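Local coordinates for thioesterase (Streptomyces sp. WAC02707, PDB 6VAP), which is a type II thioesterase of the borrelidin biosynthetic cluster that probably hydrolyses unproductive acyl groups from the carrier domains of the polyketide synthase, at residues 18-23 against 50-55; 107-112 against 184-189; 226-231 against 236-241. All coordinates share one frame; numbering follows the deposited sequence.

Interaction 1 (18-23 against 50-55); sequences RPAHPT and RCDVLA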
# COMPACT_ATOMS: atom_id res chain seq x y z
N ARG A 18 15.53 0.03 8.99
CA ARG A 18 16.95 0.12 8.72
C ARG A 18 17.39 1.58 8.59
O ARG A 18 16.59 2.45 8.23
CB ARG A 18 17.30 -0.64 7.44
CG ARG A 18 17.01 -2.13 7.49
CD ARG A 18 18.08 -2.91 8.21
NE ARG A 18 17.92 -4.35 8.03
CZ ARG A 18 17.21 -5.14 8.84
NH1 ARG A 18 16.58 -4.63 9.88
NH2 ARG A 18 17.14 -6.43 8.59
N PRO A 19 18.65 1.86 8.87
CA PRO A 19 19.14 3.23 8.64
C PRO A 19 19.27 3.52 7.16
O PRO A 19 19.53 2.63 6.35
CB PRO A 19 20.52 3.25 9.32
CG PRO A 19 20.66 1.92 10.05
CD PRO A 19 19.69 0.96 9.41
N ALA A 20 19.12 4.79 6.82
CA ALA A 20 19.18 5.23 5.43
C ALA A 20 20.11 6.43 5.31
O ALA A 20 20.21 7.24 6.23
CB ALA A 20 17.79 5.59 4.92
N HIS A 21 20.80 6.51 4.17
CA HIS A 21 21.62 7.67 3.88
C HIS A 21 20.76 8.93 3.95
O HIS A 21 19.54 8.90 3.71
CB HIS A 21 22.26 7.54 2.50
CG HIS A 21 23.28 6.46 2.39
ND1 HIS A 21 24.05 6.05 3.46
CD2 HIS A 21 23.68 5.71 1.33
CE1 HIS A 21 24.88 5.10 3.06
NE2 HIS A 21 24.67 4.86 1.78
N PRO A 22 21.35 10.07 4.31
CA PRO A 22 20.59 11.32 4.20
C PRO A 22 20.16 11.65 2.79
O PRO A 22 19.11 12.28 2.61
CB PRO A 22 21.57 12.38 4.72
CG PRO A 22 22.59 11.59 5.55
CD PRO A 22 22.69 10.25 4.90
N THR A 23 20.93 11.25 1.79
CA THR A 23 20.55 11.46 0.39
C THR A 23 19.49 10.49 -0.09
O THR A 23 19.00 10.65 -1.22
CB THR A 23 21.78 11.34 -0.51
OG1 THR A 23 22.59 10.24 -0.06
CG2 THR A 23 22.59 12.62 -0.48
N ARG A 50 20.46 2.73 0.85
CA ARG A 50 20.31 3.56 -0.34
C ARG A 50 18.90 4.10 -0.48
O ARG A 50 18.66 5.05 -1.23
CB ARG A 50 20.70 2.78 -1.59
CG ARG A 50 22.21 2.45 -1.65
CD ARG A 50 22.53 1.33 -2.65
NE ARG A 50 21.56 0.22 -2.59
CZ ARG A 50 21.46 -0.63 -1.57
NH1 ARG A 50 22.26 -0.53 -0.52
NH2 ARG A 50 20.54 -1.59 -1.62
N CYS A 51 17.96 3.52 0.25
CA CYS A 51 16.58 3.99 0.24
C CYS A 51 16.04 3.99 1.67
O CYS A 51 16.31 3.06 2.43
CB CYS A 51 15.69 3.12 -0.66
SG CYS A 51 13.95 3.63 -0.68
N ASP A 52 15.33 5.06 2.03
CA ASP A 52 14.70 5.16 3.35
C ASP A 52 13.33 4.51 3.27
O ASP A 52 12.37 5.13 2.83
CB ASP A 52 14.62 6.62 3.79
CG ASP A 52 14.07 6.77 5.19
OD1 ASP A 52 13.90 5.73 5.87
OD2 ASP A 52 13.81 7.92 5.61
N VAL A 53 13.24 3.26 3.69
CA VAL A 53 12.00 2.50 3.61
C VAL A 53 11.18 2.76 4.87
O VAL A 53 11.64 2.50 5.98
CB VAL A 53 12.27 1.00 3.44
CG1 VAL A 53 10.94 0.24 3.40
CG2 VAL A 53 13.09 0.74 2.17
N LEU A 54 9.96 3.24 4.70
CA LEU A 54 9.07 3.55 5.81
C LEU A 54 7.86 2.65 5.68
O LEU A 54 7.15 2.69 4.66
CB LEU A 54 8.66 5.02 5.79
CG LEU A 54 9.80 6.02 5.89
CD1 LEU A 54 9.24 7.45 5.89
CD2 LEU A 54 10.62 5.79 7.15
N ALA A 55 7.59 1.87 6.71
CA ALA A 55 6.51 0.90 6.68
C ALA A 55 5.43 1.36 7.66
O ALA A 55 5.72 1.73 8.80
CB ALA A 55 7.03 -0.50 7.02
O HOH W 1 13.98 1.19 6.61
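Ala20 rests its methyl on Asp52, the first residue of strand 52-56 in the alpha/beta-hydrolase sheet. From the loop between strands 14-15 and 26-30, Ala20 CB points at the strand start and lies 3.5 Å from both CA and CB of Asp52. The same methyl comes within 3.8 Å of Cys51 O, so it straddles the peptide link that leads into the strand. Asp52 holds CG anti to the backbone N (chi1 -176°), which leaves CG and OD1 at the limit of contact with the methyl: OD1 is 4.0 Å from Ala20 CB. The acid turns its OD2 to Gln26 NE2 in a weak hydrogen bond.

A second, looser touch lies one residue further along the loop. His21 CD2 comes obliquely to 4.3 Å from Arg50 CA, meeting backbone and not the long side chain. Arg50 starts away from the loop, and its NH2 is hydrogen-bonded to Cys253 O near the end of the ordered chain, while the backbone of His21 is tied to Pro49.

Backbone bonds from Asp52 to Pro25 and Leu27 fix the strand against strand 26-30, while Val53 packs on helix 41-47. No direct hydrogen bond joins the two segments. Instead, one water spans the gap where the loop leaves strand 14-15, accepting from Arg18 N at 3.1 Å and donating to Val53 O at 2.8 Å.

Interaction 2 (107-112 against 184-189); sequences LARRFE and YRYRPG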
# COMPACT_ATOMS: atom_id res chain seq x y z
N LEU A 107 -3.21 8.67 -0.42
CA LEU A 107 -2.11 9.46 0.12
C LEU A 107 -1.42 10.25 -0.98
O LEU A 107 -1.09 11.42 -0.80
CB LEU A 107 -1.10 8.55 0.83
CG LEU A 107 -1.61 7.88 2.08
CD1 LEU A 107 -0.65 6.75 2.54
CD2 LEU A 107 -1.73 8.94 3.19
N ALA A 108 -1.32 9.66 -2.17
CA ALA A 108 -0.72 10.39 -3.28
C ALA A 108 -1.55 11.62 -3.64
O ALA A 108 -1.02 12.71 -3.88
CB ALA A 108 -0.57 9.47 -4.49
N ARG A 109 -2.86 11.46 -3.69
CA ARG A 109 -3.75 12.58 -3.94
C ARG A 109 -3.51 13.69 -2.95
O ARG A 109 -3.48 14.86 -3.34
CB ARG A 109 -5.21 12.11 -3.85
CG ARG A 109 -5.80 11.51 -5.07
CD ARG A 109 -7.25 11.05 -4.81
NE ARG A 109 -8.13 11.36 -5.93
CZ ARG A 109 -9.44 11.18 -5.90
NH1 ARG A 109 -10.02 10.71 -4.80
NH2 ARG A 109 -10.16 11.44 -6.97
N ARG A 110 -3.31 13.34 -1.67
CA ARG A 110 -3.10 14.36 -0.65
C ARG A 110 -1.71 15.01 -0.73
O ARG A 110 -1.56 16.20 -0.44
CB ARG A 110 -3.32 13.71 0.71
CG ARG A 110 -4.77 13.42 1.00
CD ARG A 110 -4.93 12.25 1.96
NE ARG A 110 -6.32 12.13 2.45
CZ ARG A 110 -7.28 11.51 1.76
NH1 ARG A 110 -7.04 11.00 0.56
NH2 ARG A 110 -8.50 11.42 2.27
N PHE A 111 -0.68 14.24 -1.08
CA PHE A 111 0.64 14.82 -1.27
C PHE A 111 0.60 15.86 -2.37
O PHE A 111 1.11 16.97 -2.20
CB PHE A 111 1.66 13.73 -1.57
CG PHE A 111 2.18 13.04 -0.34
CD1 PHE A 111 3.01 13.71 0.56
CD2 PHE A 111 1.90 11.72 -0.10
CE1 PHE A 111 3.51 13.10 1.68
CE2 PHE A 111 2.41 11.07 1.02
CZ PHE A 111 3.19 11.75 1.92
N GLU A 112 -0.01 15.51 -3.51
CA GLU A 112 -0.04 16.40 -4.66
C GLU A 112 -0.85 17.65 -4.37
O GLU A 112 -0.43 18.75 -4.73
CB GLU A 112 -0.62 15.67 -5.87
CG GLU A 112 0.24 14.48 -6.35
CD GLU A 112 0.04 14.18 -7.85
OE1 GLU A 112 -0.89 14.78 -8.47
OE2 GLU A 112 0.83 13.37 -8.39
N TYR A 184 -14.79 1.07 0.20
CA TYR A 184 -14.19 2.24 -0.41
C TYR A 184 -15.05 2.77 -1.54
O TYR A 184 -15.49 2.00 -2.38
CB TYR A 184 -12.82 1.88 -0.94
CG TYR A 184 -12.09 2.95 -1.71
CD1 TYR A 184 -11.64 4.14 -1.09
CD2 TYR A 184 -11.92 2.82 -3.09
CE1 TYR A 184 -11.01 5.11 -1.82
CE2 TYR A 184 -11.27 3.81 -3.83
CZ TYR A 184 -10.78 4.91 -3.19
OH TYR A 184 -10.13 5.90 -3.94
N ARG A 185 -15.29 4.09 -1.57
CA ARG A 185 -16.05 4.78 -2.63
C ARG A 185 -15.09 5.82 -3.23
O ARG A 185 -14.74 6.69 -2.50
CB ARG A 185 -17.35 5.35 -2.05
CG ARG A 185 -18.14 4.35 -1.21
CD ARG A 185 -19.54 4.75 -0.80
NE ARG A 185 -19.54 5.67 0.34
CZ ARG A 185 -20.51 6.54 0.65
NH1 ARG A 185 -21.61 6.66 -0.09
NH2 ARG A 185 -20.37 7.31 1.70
N TYR A 186 -14.63 5.67 -4.47
CA TYR A 186 -13.76 6.61 -5.16
C TYR A 186 -14.54 7.89 -5.39
O TYR A 186 -15.64 7.87 -5.96
CB TYR A 186 -13.29 6.02 -6.48
CG TYR A 186 -12.57 7.01 -7.37
CD1 TYR A 186 -11.35 7.57 -6.99
CD2 TYR A 186 -13.10 7.36 -8.59
CE1 TYR A 186 -10.72 8.46 -7.78
CE2 TYR A 186 -12.45 8.25 -9.42
CZ TYR A 186 -11.25 8.80 -9.01
OH TYR A 186 -10.60 9.70 -9.81
N ARG A 187 -14.02 8.99 -4.92
CA ARG A 187 -14.62 10.28 -5.24
C ARG A 187 -13.78 10.93 -6.32
O ARG A 187 -12.60 11.18 -6.07
CB ARG A 187 -14.68 11.17 -4.01
CG ARG A 187 -15.00 10.41 -2.74
CD ARG A 187 -15.07 11.35 -1.55
NE ARG A 187 -15.13 10.61 -0.29
CZ ARG A 187 -14.36 10.86 0.77
NH1 ARG A 187 -13.47 11.83 0.74
NH2 ARG A 187 -14.50 10.12 1.86
N PRO A 188 -14.32 11.21 -7.50
CA PRO A 188 -13.52 11.81 -8.57
C PRO A 188 -12.86 13.11 -8.12
O PRO A 188 -13.43 13.89 -7.36
CB PRO A 188 -14.54 12.06 -9.68
CG PRO A 188 -15.63 11.08 -9.44
CD PRO A 188 -15.69 10.90 -7.94
N GLY A 189 -11.64 13.33 -8.61
CA GLY A 189 -10.89 14.53 -8.34
C GLY A 189 -9.84 14.75 -9.40
O GLY A 189 -9.78 14.04 -10.42
O HOH W 2 -8.41 11.77 -8.73
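Helix 99-113, which starts at the probable nucleophile elbow of this alpha/beta-hydrolase fold, sends Arg109 out from near its C-terminal end to grip the backbone of the loop that joins helix 167-182 to strand 196-201. The guanidinium arrives end-on, and both of its terminal nitrogens bond to one atom, Arg187 O. NH2 donates to Arg187 O at 2.6 Å with an N-H...O angle of 149°, and NH1 donates to the same oxygen at 2.9 Å with a more bent angle of 133°. Arg187 O stays close to the guanidinium plane, while NH1 lies in the carbonyl plane and NH2 is tilted somewhat from it. A bend at chi3 in an otherwise extended chain delivers the group to this carbonyl.

Tyr186 lies over one face of the guanidinium. Its CE1 is 3.5 Å from Arg109 CZ, and the two planes are only 24° apart although the side chains cross at about a right angle. Tyr186 OH reaches a water at 3.2 Å. This water is also modelled next to Arg109 NH2, at a separation short enough to leave the detail doubtful. NH2 faces Gly189 N as well, at 2.9 Å, but both are donors and no bond can form.

Behind this layer Tyr186 packs edge-to-face on His218. Asp74 forms salt bridges with Arg187 NH2 and Arg110 NH2, linking the loop to helices 73-87 and 99-113, although the Arg187 side chain is poorly ordered. Arg187 O satisfies N-H groups of Arg109 but carries no full charge; the nearby Glu106 makes a long, weak ion pair with NH1 and may balance part of the charge.

Interaction 3 (226-231 against 236-241); sequences DTFAGG and LEHRDA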
# COMPACT_ATOMS: atom_id res chain seq x y z
N ASP A 226 3.03 -4.23 -15.08
CA ASP A 226 3.82 -5.45 -15.13
C ASP A 226 2.98 -6.58 -14.54
O ASP A 226 2.42 -6.41 -13.46
CB ASP A 226 5.13 -5.35 -14.34
CG ASP A 226 6.27 -4.79 -15.17
OD1 ASP A 226 6.57 -5.36 -16.26
OD2 ASP A 226 6.89 -3.80 -14.74
N THR A 227 2.89 -7.69 -15.26
CA THR A 227 2.13 -8.86 -14.84
C THR A 227 3.10 -9.96 -14.44
O THR A 227 4.13 -10.16 -15.08
CB THR A 227 1.20 -9.34 -15.98
OG1 THR A 227 0.41 -8.22 -16.43
CG2 THR A 227 0.35 -10.45 -15.53
N PHE A 228 2.72 -10.69 -13.41
CA PHE A 228 3.54 -11.76 -12.86
C PHE A 228 2.76 -13.07 -12.79
O PHE A 228 1.53 -13.07 -12.60
CB PHE A 228 4.04 -11.39 -11.47
CG PHE A 228 4.80 -10.09 -11.43
CD1 PHE A 228 4.11 -8.89 -11.42
CD2 PHE A 228 6.22 -10.07 -11.41
CE1 PHE A 228 4.83 -7.66 -11.40
CE2 PHE A 228 6.90 -8.92 -11.33
CZ PHE A 228 6.20 -7.67 -11.34
N ALA A 229 3.47 -14.19 -12.96
CA ALA A 229 2.84 -15.50 -12.81
C ALA A 229 2.47 -15.70 -11.34
O ALA A 229 3.34 -15.90 -10.49
CB ALA A 229 3.76 -16.61 -13.33
N GLY A 230 1.19 -15.63 -11.04
CA GLY A 230 0.70 -15.91 -9.71
C GLY A 230 -0.60 -15.17 -9.46
O GLY A 230 -1.18 -14.55 -10.36
N GLY A 231 -1.05 -15.28 -8.22
CA GLY A 231 -2.32 -14.72 -7.79
C GLY A 231 -2.15 -13.48 -6.95
O GLY A 231 -1.21 -12.73 -7.17
N LEU A 236 5.14 -12.44 -3.17
CA LEU A 236 6.00 -13.24 -2.30
C LEU A 236 6.95 -14.10 -3.13
O LEU A 236 8.07 -14.38 -2.70
CB LEU A 236 5.17 -14.13 -1.39
CG LEU A 236 4.11 -13.37 -0.56
CD1 LEU A 236 3.40 -14.31 0.40
CD2 LEU A 236 4.74 -12.23 0.23
N GLU A 237 6.54 -14.50 -4.32
CA GLU A 237 7.33 -15.31 -5.23
C GLU A 237 8.20 -14.45 -6.13
O GLU A 237 9.11 -14.98 -6.75
CB GLU A 237 6.42 -16.19 -6.13
CG GLU A 237 7.12 -17.38 -6.77
CD GLU A 237 6.62 -17.71 -8.17
OE1 GLU A 237 6.83 -18.85 -8.64
OE2 GLU A 237 6.02 -16.84 -8.82
N HIS A 238 7.91 -13.14 -6.23
CA HIS A 238 8.60 -12.23 -7.13
C HIS A 238 9.29 -11.11 -6.37
O HIS A 238 9.41 -10.01 -6.91
CB HIS A 238 7.62 -11.69 -8.16
CG HIS A 238 7.14 -12.73 -9.13
ND1 HIS A 238 6.05 -13.54 -8.88
CD2 HIS A 238 7.61 -13.08 -10.35
CE1 HIS A 238 5.85 -14.32 -9.92
NE2 HIS A 238 6.82 -14.11 -10.80
N ARG A 239 9.74 -11.35 -5.14
CA ARG A 239 10.23 -10.24 -4.32
C ARG A 239 11.40 -9.54 -5.00
O ARG A 239 11.40 -8.32 -5.21
CB ARG A 239 10.64 -10.73 -2.93
CG ARG A 239 11.16 -9.62 -2.04
CD ARG A 239 11.36 -10.12 -0.60
NE ARG A 239 12.45 -11.09 -0.50
CZ ARG A 239 12.32 -12.35 -0.10
NH1 ARG A 239 13.38 -13.13 -0.05
NH2 ARG A 239 11.13 -12.83 0.24
N ASP A 240 12.44 -10.32 -5.35
CA ASP A 240 13.63 -9.70 -5.94
C ASP A 240 13.28 -8.91 -7.19
O ASP A 240 13.79 -7.80 -7.41
CB ASP A 240 14.67 -10.77 -6.24
CG ASP A 240 15.55 -11.07 -5.05
OD1 ASP A 240 15.98 -10.10 -4.36
OD2 ASP A 240 15.81 -12.26 -4.78
N ALA A 241 12.38 -9.43 -8.02
CA ALA A 241 11.99 -8.67 -9.21
C ALA A 241 11.29 -7.35 -8.83
O ALA A 241 11.55 -6.29 -9.41
CB ALA A 241 11.08 -9.52 -10.10
O HOH W 3 6.05 -14.06 -13.60
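Ala229 N donates to a water at 2.7 Å, and His238 NE2 meets the same water at 2.9 Å, so a single solvent molecule bridges the end of strand 223-228 and the start of helix 239-250. Next to this bridge, the carbonyl of Ala229 turns to the edge of the imidazole: its O lies in the ring plane, 3.0 Å from His238 CE1. The other ring nitrogen, ND1, is hydrogen-bonded to Tyr234 O. These two bonds, at NE2 and ND1, would limit rotation of the ring.

Phe228 covers a face of this ring. Its CB stands over the centre of the imidazole, 3.8 Å from the centroid and 9° off the normal, a CH-pi contact. The phenyl ring beyond it turns an edge to the same face, with CD2 at 3.5 Å from His238 CD2 and the planes at 65°, an edge-to-face pair. The two side chains slide past each other in opposite directions. The next ring atom, CE2, meets the methyl of Ala241 on the first turn of the helix.

His238 occupies the N-cap position, and its ring contacts bring the helix start to the end of the strand. Further out, Tyr234 stacks on Phe228, and Gly230 N is hydrogen-bonded to Asp202 OD1. Strand 223-228 is the outermost of the sheet on this side, paired with strand 196-201, and Phe228 touches Leu199 of that strand and Ile245 of helix 239-250.

The three contacts follow one another along the chain without touching. Interactions 1 and 3 reach the same sheet, at strands 52-56 and 223-228 toward its two ends, with centres about 24 Å apart. Interaction 2 lies about 26 Å from interaction 1 between centres, though nearest atoms come within about 8 Å; it sits across the chain's centre from interaction 3, about 27 Å away between centres. The probable catalytic triad of Ser98, Asp204 and His232 links interactions 2 and 3 by sequence: Ser98 precedes the helix that bears Arg109, and His232 lies in the short connection between 226-231 and 236-241. Interaction 1 lies at the sheet's other end, beside edge strand 14-15.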